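Local coordinates for formiminotetrahydrofolate cyclodeaminase (Thermotoga maritima, PDB 1O5H), which probably catalyses the cyclodeamination of 5-formiminotetrahydrofolate, releasing ammonia and forming 5,10-methenyltetrahydrofolate, at residues 68-73 and 135-140; 119-124 and 166-171; 126-131 and 155-160. All blocks are in the same frame, centred on the assembly; numbering follows the deposited sequence.

Interaction 1 (68-73 and 135-140); sequences EPEMER and LEKLAE
CD of the Glu70 carboxylate lies at the edge of the Arg73 guanidinium, in its plane, while from the other helix Lys137 reaches the same carboxylate with its ammonium group. The two flat groups are not coplanar: NH2 of Arg73 meets OE2 of Glu70 at 3.1 Å from above the carboxylate, 48° out of its plane. Weaker bonds from Arg73 NE reach both carboxylate oxygens. Lys137 NZ makes a salt bridge to OE2 of Glu70 at 3.3 Å, its hydrogen bond weak, the two side chains crossing at about a right angle. OE2 is thus gripped by three nitrogens, and the two cationic ends, NH2 of Arg73 and NZ of Lys137, share it. The strongest polar partner of Arg73 lies outside both segments, in a salt bridge from NH2 to Glu134. With an alanine in place of Glu70, Lys137 would probably lose its anionic mate in this network and Arg73 would keep only its bridge to Glu134. Beneath the charges, SE of selenomethionine Met71 rests 3.8 Å from CD2 of Leu138. Bends at chi2 and chi3 bring the end of Met71 nearer the other helix, and Ala51 and Ala55 of helix 36-56 border Leu138. The axes stand 11.5 Å apart, a spacing bridged by long side chains. A salt-bridge network over an apolar contact thus joins the start of helix 68-100 to the last turns of helix 107-141 in an all-helical fold.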
loop_
_atom_site.group_PDB
_atom_site.type_symbol
_atom_site.label_atom_id
_atom_site.label_comp_id
_atom_site.label_asym_id
_atom_site.label_seq_id
_atom_site.Cartn_x
_atom_site.Cartn_y
_atom_site.Cartn_z
ATOM N N GLU A 68 -9.779 23.216 -13.615
ATOM C CA GLU A 68 -9.805 23.578 -12.202
ATOM C C GLU A 68 -11.081 23.197 -11.451
ATOM O O GLU A 68 -10.989 22.631 -10.357
ATOM C CB GLU A 68 -9.530 25.054 -12.022
ATOM C CG GLU A 68 -8.180 25.336 -11.407
ATOM C CD GLU A 68 -8.310 26.339 -10.285
ATOM O OE1 GLU A 68 -9.195 26.131 -9.419
ATOM O OE2 GLU A 68 -7.548 27.333 -10.275
ATOM N N PRO A 69 -12.263 23.522 -11.986
ATOM C CA PRO A 69 -13.491 22.991 -11.416
ATOM C C PRO A 69 -13.320 21.510 -11.101
ATOM O O PRO A 69 -13.578 21.084 -9.970
ATOM C CB PRO A 69 -14.535 23.201 -12.527
ATOM C CG PRO A 69 -13.836 23.919 -13.635
ATOM C CD PRO A 69 -12.541 24.439 -13.105
ATOM N N GLU A 70 -12.842 20.745 -12.080
ATOM C CA GLU A 70 -12.632 19.305 -11.906
ATOM C C GLU A 70 -11.629 18.958 -10.797
ATOM O O GLU A 70 -11.798 17.956 -10.107
ATOM C CB GLU A 70 -12.229 18.648 -13.239
ATOM C CG GLU A 70 -12.301 17.124 -13.260
ATOM C CD GLU A 70 -13.693 16.579 -12.962
ATOM O OE1 GLU A 70 -14.670 17.376 -12.960
ATOM O OE2 GLU A 70 -13.806 15.349 -12.731
HETATM N N MSE A 71 -10.603 19.790 -10.625
HETATM C CA MSE A 71 -9.559 19.541 -9.625
HETATM C C MSE A 71 -10.046 19.813 -8.211
HETATM O O MSE A 71 -9.825 19.012 -7.307
HETATM C CB MSE A 71 -8.277 20.336 -9.922
HETATM C CG MSE A 71 -7.597 19.946 -11.228
HETATM SE SE MSE A 71 -6.972 18.106 -11.272
HETATM C CE MSE A 71 -7.616 17.498 -13.041
ATOM N N GLU A 72 -10.730 20.929 -8.005
ATOM C CA GLU A 72 -11.286 21.197 -6.682
ATOM C C GLU A 72 -12.298 20.140 -6.279
ATOM O O GLU A 72 -12.421 19.805 -5.105
ATOM C CB GLU A 72 -11.906 22.573 -6.619
ATOM C CG GLU A 72 -10.873 23.644 -6.322
ATOM C CD GLU A 72 -11.180 24.982 -6.996
ATOM O OE1 GLU A 72 -11.980 25.010 -7.962
ATOM O OE2 GLU A 72 -10.612 26.016 -6.573
ATOM N N ARG A 73 -12.998 19.609 -7.277
ATOM C CA ARG A 73 -13.965 18.546 -7.087
ATOM C C ARG A 73 -13.284 17.282 -6.553
ATOM O O ARG A 73 -13.834 16.593 -5.684
ATOM C CB ARG A 73 -14.686 18.266 -8.411
ATOM C CG ARG A 73 -15.994 17.480 -8.280
ATOM C CD ARG A 73 -16.443 16.762 -9.565
ATOM N NE ARG A 73 -15.417 15.832 -10.046
ATOM C CZ ARG A 73 -15.216 14.600 -9.563
ATOM N NH1 ARG A 73 -15.987 14.124 -8.583
ATOM N NH2 ARG A 73 -14.241 13.840 -10.063
ATOM N N LEU A 135 -8.003 8.698 -10.482
ATOM C CA LEU A 135 -6.631 8.546 -10.929
ATOM C C LEU A 135 -6.648 8.525 -12.417
ATOM O O LEU A 135 -5.756 9.078 -13.035
ATOM C CB LEU A 135 -5.979 7.290 -10.366
ATOM C CG LEU A 135 -5.660 7.377 -8.868
ATOM C CD1 LEU A 135 -4.956 6.169 -8.353
ATOM C CD2 LEU A 135 -4.808 8.590 -8.582
ATOM N N GLU A 136 -7.684 7.957 -13.025
ATOM C CA GLU A 136 -7.743 8.047 -14.483
ATOM C C GLU A 136 -7.881 9.510 -14.956
ATOM O O GLU A 136 -7.193 9.948 -15.896
ATOM C CB GLU A 136 -8.832 7.178 -15.074
ATOM C CG GLU A 136 -8.677 7.062 -16.567
ATOM C CD GLU A 136 -9.713 6.180 -17.213
ATOM O OE1 GLU A 136 -10.333 5.330 -16.533
ATOM O OE2 GLU A 136 -9.888 6.333 -18.437
ATOM N N LYS A 137 -8.745 10.276 -14.299
ATOM C CA LYS A 137 -8.871 11.684 -14.645
ATOM C C LYS A 137 -7.555 12.396 -14.398
ATOM O O LYS A 137 -7.108 13.165 -15.242
ATOM C CB LYS A 137 -10.039 12.346 -13.912
ATOM C CG LYS A 137 -11.383 12.011 -14.561
ATOM C CD LYS A 137 -12.590 12.281 -13.663
ATOM C CE LYS A 137 -13.853 11.753 -14.321
ATOM N NZ LYS A 137 -15.070 12.461 -13.852
ATOM N N LEU A 138 -6.894 12.099 -13.282
ATOM C CA LEU A 138 -5.622 12.761 -13.004
ATOM C C LEU A 138 -4.515 12.398 -14.021
ATOM O O LEU A 138 -3.772 13.259 -14.481
ATOM C CB LEU A 138 -5.170 12.460 -11.586
ATOM C CG LEU A 138 -6.039 13.045 -10.476
ATOM C CD1 LEU A 138 -5.575 12.539 -9.144
ATOM C CD2 LEU A 138 -6.026 14.556 -10.474
ATOM N N ALA A 139 -4.415 11.121 -14.381
ATOM C CA ALA A 139 -3.473 10.717 -15.404
ATOM C C ALA A 139 -3.637 11.572 -16.637
ATOM O O ALA A 139 -2.647 11.922 -17.286
ATOM C CB ALA A 139 -3.671 9.267 -15.773
ATOM N N GLU A 140 -4.877 11.917 -16.971
ATOM C CA GLU A 140 -5.124 12.518 -18.274
ATOM C C GLU A 140 -5.063 14.035 -18.241
ATOM O O GLU A 140 -4.462 14.641 -19.094
ATOM C CB GLU A 140 -6.462 12.039 -18.832
ATOM C CG GLU A 140 -6.675 12.369 -20.300
ATOM C CD GLU A 140 -8.061 11.969 -20.779
ATOM O OE1 GLU A 140 -8.722 11.135 -20.094
ATOM O OE2 GLU A 140 -8.483 12.495 -21.842
#

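Interaction 2 (119-124 and 166-171); sequences SVPMDV and VNVLIN
Val168 sits against Pro121 and Met122, joining two neighbouring antiparallel helices, 107-141 and 147-172, of an all-helical fold. The side chains that meet are apolar, with backbone nitrogens close by. The proline ring approaches with two of its atoms: CB lies 3.6 Å from CG2 of Val168, and CG lies 3.7 Å from the backbone N of Val168. Since the ring stands close to the helix backbone, the CA atoms of Pro121 and Val168 come within 5.7 Å, and the segment axes approach to 8.1 Å, at 157° to one another.

Selenomethionine Met122 supplies the second face. Its chain folds at chi2 and chi3, which swings the terminal CE over both branches of Val168, to 3.4 Å from CG1. With CG1 of Val168 anti to the backbone N (chi1 166°), CG2 falls beside that N, on the side of the Pro121 ring. On the flank of the ring, CB of Asn167 comes within 4.1 Å of Pro121 CB.

Further out, the proline marks a kink, its N lacking the usual bond to the preceding turn, and its ring also touches Glu164. Met122 is backed by Met184, Glu187 and Leu188 of helix 178-206. The amide of Asn167 serves another interface: its OD1 accepts a hydrogen bond from Asn152 of the second subunit, so one residue packs beside the proline and takes part in the dimer contact. One turn later Asn171, lying against Ala117 and Ala118 of helix 107-141, folds its amide back on its own helix, where ND2 donates to the backbone O of Asn167 at 2.7 Å, with an N-H...O angle of 160°.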
loop_
_atom_site.group_PDB
_atom_site.type_symbol
_atom_site.label_atom_id
_atom_site.label_comp_id
_atom_site.label_asym_id
_atom_site.label_seq_id
_atom_site.Cartn_x
_atom_site.Cartn_y
_atom_site.Cartn_z
ATOM N N SER A 119 -19.148 -7.020 4.411
ATOM C CA SER A 119 -19.522 -5.771 3.746
ATOM C C SER A 119 -18.436 -4.754 3.884
ATOM O O SER A 119 -18.316 -3.854 3.046
ATOM C CB SER A 119 -20.807 -5.172 4.326
ATOM O OG SER A 119 -21.889 -6.040 4.085
ATOM N N VAL A 120 -17.659 -4.868 4.953
ATOM C CA VAL A 120 -16.675 -3.844 5.227
ATOM C C VAL A 120 -15.649 -3.740 4.106
ATOM O O VAL A 120 -15.571 -2.675 3.473
ATOM C CB VAL A 120 -16.016 -4.007 6.581
ATOM C CG1 VAL A 120 -14.869 -3.023 6.716
ATOM C CG2 VAL A 120 -17.042 -3.798 7.659
ATOM N N PRO A 121 -14.913 -4.819 3.794
ATOM C CA PRO A 121 -13.936 -4.743 2.689
ATOM C C PRO A 121 -14.625 -4.421 1.373
ATOM O O PRO A 121 -14.092 -3.662 0.576
ATOM C CB PRO A 121 -13.271 -6.121 2.666
ATOM C CG PRO A 121 -14.102 -7.024 3.531
ATOM C CD PRO A 121 -14.948 -6.158 4.403
HETATM N N MSE A 122 -15.824 -4.950 1.170
HETATM C CA MSE A 122 -16.616 -4.594 0.007
HETATM C C MSE A 122 -16.693 -3.079 -0.116
HETATM O O MSE A 122 -16.416 -2.524 -1.179
HETATM C CB MSE A 122 -18.012 -5.216 0.112
HETATM C CG MSE A 122 -18.791 -5.263 -1.194
HETATM SE SE MSE A 122 -17.819 -5.822 -2.826
HETATM C CE MSE A 122 -17.406 -7.511 -2.350
ATOM N N ASP A 123 -17.029 -2.414 0.988
ATOM C CA ASP A 123 -17.128 -0.958 0.992
ATOM C C ASP A 123 -15.797 -0.315 0.681
ATOM O O ASP A 123 -15.741 0.597 -0.139
ATOM C CB ASP A 123 -17.751 -0.448 2.282
ATOM C CG ASP A 123 -19.253 -0.730 2.330
ATOM O OD1 ASP A 123 -19.809 -1.043 1.246
ATOM O OD2 ASP A 123 -19.965 -0.677 3.368
ATOM N N VAL A 124 -14.720 -0.830 1.273
ATOM C CA VAL A 124 -13.390 -0.320 0.974
ATOM C C VAL A 124 -13.152 -0.381 -0.515
ATOM O O VAL A 124 -12.678 0.591 -1.108
ATOM C CB VAL A 124 -12.271 -1.106 1.673
ATOM C CG1 VAL A 124 -10.935 -0.591 1.223
ATOM C CG2 VAL A 124 -12.384 -0.972 3.171
ATOM N N VAL A 166 -9.409 -10.347 -1.138
ATOM C CA VAL A 166 -9.165 -11.505 -0.294
ATOM C C VAL A 166 -10.032 -11.457 0.980
ATOM O O VAL A 166 -10.646 -12.466 1.372
ATOM C CB VAL A 166 -7.683 -11.694 0.015
ATOM C CG1 VAL A 166 -7.470 -12.518 1.305
ATOM C CG2 VAL A 166 -7.006 -12.356 -1.168
ATOM N N ASN A 167 -10.120 -10.286 1.603
ATOM C CA ASN A 167 -10.901 -10.197 2.812
ATOM C C ASN A 167 -12.401 -10.377 2.585
ATOM O O ASN A 167 -13.077 -11.048 3.379
ATOM C CB ASN A 167 -10.526 -8.955 3.606
ATOM C CG ASN A 167 -9.101 -9.029 4.129
ATOM O OD1 ASN A 167 -8.342 -8.081 4.015
ATOM N ND2 ASN A 167 -8.725 -10.174 4.676
ATOM N N VAL A 168 -12.916 -9.845 1.480
ATOM C CA VAL A 168 -14.284 -10.187 1.079
ATOM C C VAL A 168 -14.486 -11.700 0.932
ATOM O O VAL A 168 -15.430 -12.263 1.501
ATOM C CB VAL A 168 -14.703 -9.492 -0.200
ATOM C CG1 VAL A 168 -15.959 -10.129 -0.763
ATOM C CG2 VAL A 168 -14.953 -8.050 0.094
ATOM N N LEU A 169 -13.602 -12.372 0.195
ATOM C CA LEU A 169 -13.811 -13.805 -0.005
ATOM C C LEU A 169 -13.634 -14.664 1.236
ATOM O O LEU A 169 -14.401 -15.608 1.415
ATOM C CB LEU A 169 -12.999 -14.355 -1.152
ATOM C CG LEU A 169 -13.286 -13.643 -2.463
ATOM C CD1 LEU A 169 -12.492 -14.273 -3.572
ATOM C CD2 LEU A 169 -14.739 -13.705 -2.782
ATOM N N ILE A 170 -12.663 -14.359 2.098
ATOM C CA ILE A 170 -12.543 -15.170 3.316
ATOM C C ILE A 170 -13.839 -15.130 4.095
ATOM O O ILE A 170 -14.240 -16.137 4.662
ATOM C CB ILE A 170 -11.323 -14.823 4.228
ATOM C CG1 ILE A 170 -11.362 -13.343 4.670
ATOM C CG2 ILE A 170 -10.004 -15.294 3.555
ATOM C CD1 ILE A 170 -10.459 -12.949 5.877
ATOM N N ASN A 171 -14.518 -13.988 4.100
ATOM C CA ASN A 171 -15.784 -13.902 4.796
ATOM C C ASN A 171 -16.940 -14.605 4.118
ATOM O O ASN A 171 -17.655 -15.399 4.748
ATOM C CB ASN A 171 -16.098 -12.472 5.082
ATOM C CG ASN A 171 -15.237 -11.927 6.182
ATOM O OD1 ASN A 171 -15.534 -12.117 7.365
ATOM N ND2 ASN A 171 -14.157 -11.277 5.819
#

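Interaction 3 (126-131 and 155-160); sequences RVMKDL and DLCHAV
Leu131, which meets Cys157 across this contact, is tied into its own helix by the bond from its N to the O of Val127, at 2.8 Å. That backbone bond is routine and belongs to helix 107-141, which packs an apolar row against helix 147-172. The two run antiparallel in the middle of an all-helical fold, with segment axes 9.7 Å apart and an angle of 158° between their directions.

What joins them is sulfur, selenium and branched hydrocarbon. Cys157 is the central residue on its side. Its CB lies 3.8 Å from CD2 of Leu131, and its SG, set anti to the backbone N (chi1 -178°), points in between Leu131 and selenomethionine Met128. There SG lies 4.1 Å from SE of Met128. The carbonyl O of Met128 is also near SG, at 3.7 Å, a neighbour rather than a hydrogen-bonding partner.

Met128 and Val160 make the other half. The selenomethionine chain bends at both chi2 and chi3, which lays CG and SE against the valine and turns CE away from it, and the two side chains cross at about a right angle.

Other helices close the surroundings. Leu131 packs on Ala47, Cys48 and Ala51 of helix 36-56 and on Met78 of helix 68-100, while Met128 touches Leu85 of helix 68-100 and Ile195 of helix 178-206. On helix 147-172, Leu156 and Ala159 contact the second subunit, at Val39 and Ala159 of that chain, so the helix that receives Met128 also lines the dimer interface. At the valine, SE of Met128 lies 3.8 Å from CB of Val160, and CG of Met128 is 3.7 Å from CG1 of Val160.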
loop_
_atom_site.group_PDB
_atom_site.type_symbol
_atom_site.label_atom_id
_atom_site.label_comp_id
_atom_site.label_asym_id
_atom_site.label_seq_id
_atom_site.Cartn_x
_atom_site.Cartn_y
_atom_site.Cartn_z
ATOM N N ARG A 126 -15.293 -0.277 -2.893
ATOM C CA ARG A 126 -16.051 0.710 -3.630
ATOM C C ARG A 126 -15.310 2.015 -3.611
ATOM O O ARG A 126 -15.204 2.654 -4.638
ATOM C CB ARG A 126 -17.414 0.919 -3.036
ATOM C CG ARG A 126 -18.367 -0.207 -3.169
ATOM C CD ARG A 126 -19.714 0.254 -2.728
ATOM N NE ARG A 126 -20.599 -0.853 -2.428
ATOM C CZ ARG A 126 -21.912 -0.728 -2.399
ATOM N NH1 ARG A 126 -22.685 -1.781 -2.106
ATOM N NH2 ARG A 126 -22.452 0.457 -2.678
ATOM N N VAL A 127 -14.799 2.416 -2.454
ATOM C CA VAL A 127 -13.979 3.623 -2.407
ATOM C C VAL A 127 -12.800 3.495 -3.375
ATOM O O VAL A 127 -12.498 4.421 -4.125
ATOM C CB VAL A 127 -13.470 3.938 -0.998
ATOM C CG1 VAL A 127 -12.658 5.218 -1.014
ATOM C CG2 VAL A 127 -14.642 4.042 0.011
HETATM N N MSE A 128 -12.172 2.333 -3.407
HETATM C CA MSE A 128 -11.102 2.128 -4.370
HETATM C C MSE A 128 -11.576 2.314 -5.795
HETATM O O MSE A 128 -10.903 2.976 -6.581
HETATM C CB MSE A 128 -10.422 0.769 -4.193
HETATM C CG MSE A 128 -9.601 0.668 -2.908
HETATM SE SE MSE A 128 -8.218 2.090 -2.738
HETATM C CE MSE A 128 -9.200 3.537 -1.805
ATOM N N LYS A 129 -12.729 1.764 -6.148
ATOM C CA LYS A 129 -13.287 2.065 -7.462
ATOM C C LYS A 129 -13.362 3.595 -7.710
ATOM O O LYS A 129 -13.020 4.081 -8.794
ATOM C CB LYS A 129 -14.663 1.413 -7.627
ATOM C CG LYS A 129 -15.401 1.674 -8.948
ATOM C CD LYS A 129 -16.180 2.980 -8.952
ATOM C CE LYS A 129 -17.305 3.042 -7.915
ATOM N NZ LYS A 129 -18.259 1.899 -7.983
ATOM N N ASP A 130 -13.797 4.355 -6.712
ATOM C CA ASP A 130 -13.837 5.801 -6.876
ATOM C C ASP A 130 -12.449 6.349 -7.079
ATOM O O ASP A 130 -12.248 7.169 -7.943
ATOM C CB ASP A 130 -14.473 6.467 -5.670
ATOM C CG ASP A 130 -15.948 6.175 -5.569
ATOM O OD1 ASP A 130 -16.565 5.906 -6.633
ATOM O OD2 ASP A 130 -16.565 6.201 -4.476
ATOM N N LEU A 131 -11.490 5.885 -6.280
ATOM C CA LEU A 131 -10.137 6.392 -6.368
ATOM C C LEU A 131 -9.607 6.120 -7.746
ATOM O O LEU A 131 -9.023 6.993 -8.363
ATOM C CB LEU A 131 -9.247 5.754 -5.308
ATOM C CG LEU A 131 -7.750 6.067 -5.405
ATOM C CD1 LEU A 131 -7.513 7.558 -5.300
ATOM C CD2 LEU A 131 -6.932 5.330 -4.339
ATOM N N ASP A 155 -0.803 2.215 -8.300
ATOM C CA ASP A 155 -0.287 0.960 -7.822
ATOM C C ASP A 155 -0.852 0.626 -6.421
ATOM O O ASP A 155 -1.325 -0.494 -6.192
ATOM C CB ASP A 155 1.228 0.946 -7.916
ATOM C CG ASP A 155 1.713 0.752 -9.354
ATOM O OD1 ASP A 155 1.183 -0.143 -10.032
ATOM O OD2 ASP A 155 2.626 1.421 -9.896
ATOM N N LEU A 156 -0.873 1.599 -5.510
ATOM C CA LEU A 156 -1.402 1.323 -4.178
ATOM C C LEU A 156 -2.885 0.998 -4.255
ATOM O O LEU A 156 -3.330 0.008 -3.686
ATOM C CB LEU A 156 -1.176 2.503 -3.249
ATOM C CG LEU A 156 0.283 2.900 -3.096
ATOM C CD1 LEU A 156 0.353 4.130 -2.229
ATOM C CD2 LEU A 156 1.088 1.763 -2.506
ATOM N N CYS A 157 -3.628 1.817 -4.995
ATOM C CA CYS A 157 -5.031 1.563 -5.240
ATOM C C CYS A 157 -5.279 0.087 -5.603
ATOM O O CYS A 157 -6.001 -0.643 -4.907
ATOM C CB CYS A 157 -5.517 2.464 -6.357
ATOM S SG CYS A 157 -7.266 2.264 -6.713
ATOM N N HIS A 158 -4.640 -0.355 -6.671
ATOM C CA HIS A 158 -4.762 -1.721 -7.102
ATOM C C HIS A 158 -4.468 -2.737 -5.984
ATOM O O HIS A 158 -5.221 -3.710 -5.797
ATOM C CB HIS A 158 -3.828 -1.934 -8.272
ATOM C CG HIS A 158 -3.895 -3.303 -8.854
ATOM N ND1 HIS A 158 -2.900 -4.239 -8.669
ATOM C CD2 HIS A 158 -4.839 -3.898 -9.621
ATOM C CE1 HIS A 158 -3.223 -5.354 -9.303
ATOM N NE2 HIS A 158 -4.394 -5.170 -9.891
ATOM N N ALA A 159 -3.388 -2.532 -5.235
ATOM C CA ALA A 159 -3.068 -3.478 -4.161
ATOM C C ALA A 159 -4.190 -3.513 -3.115
ATOM O O ALA A 159 -4.552 -4.582 -2.626
ATOM C CB ALA A 159 -1.729 -3.128 -3.491
ATOM N N VAL A 160 -4.716 -2.340 -2.758
ATOM C CA VAL A 160 -5.723 -2.276 -1.749
ATOM C C VAL A 160 -6.875 -3.114 -2.276
ATOM O O VAL A 160 -7.406 -3.976 -1.574
ATOM C CB VAL A 160 -6.172 -0.852 -1.474
ATOM C CG1 VAL A 160 -7.318 -0.856 -0.463
ATOM C CG2 VAL A 160 -5.015 -0.045 -0.922
#

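How the interactions relate
Helix 107-141 is the common element, contributing a segment to all three interactions. Interactions 2 and 3 pair it with the same partner, helix 147-172, and their centres are 13 Å apart; they meet where Val124 CG1 lies 4.0 Å from Val160 CG1. Along the chain interaction 3 is nested within the loop that interaction 2 closes, and both touch the second subunit. Interaction 1 uses helix 68-100 instead; its centre lies 28 Å from that of interaction 2 and 16 Å from that of interaction 3, which it joins through Leu135 CD1 and Cys157 CB, 4.2 Å apart. Helix 107-141 thus runs from interaction 2, through interaction 3 near the chain's centre, to the salt bridges of interaction 1.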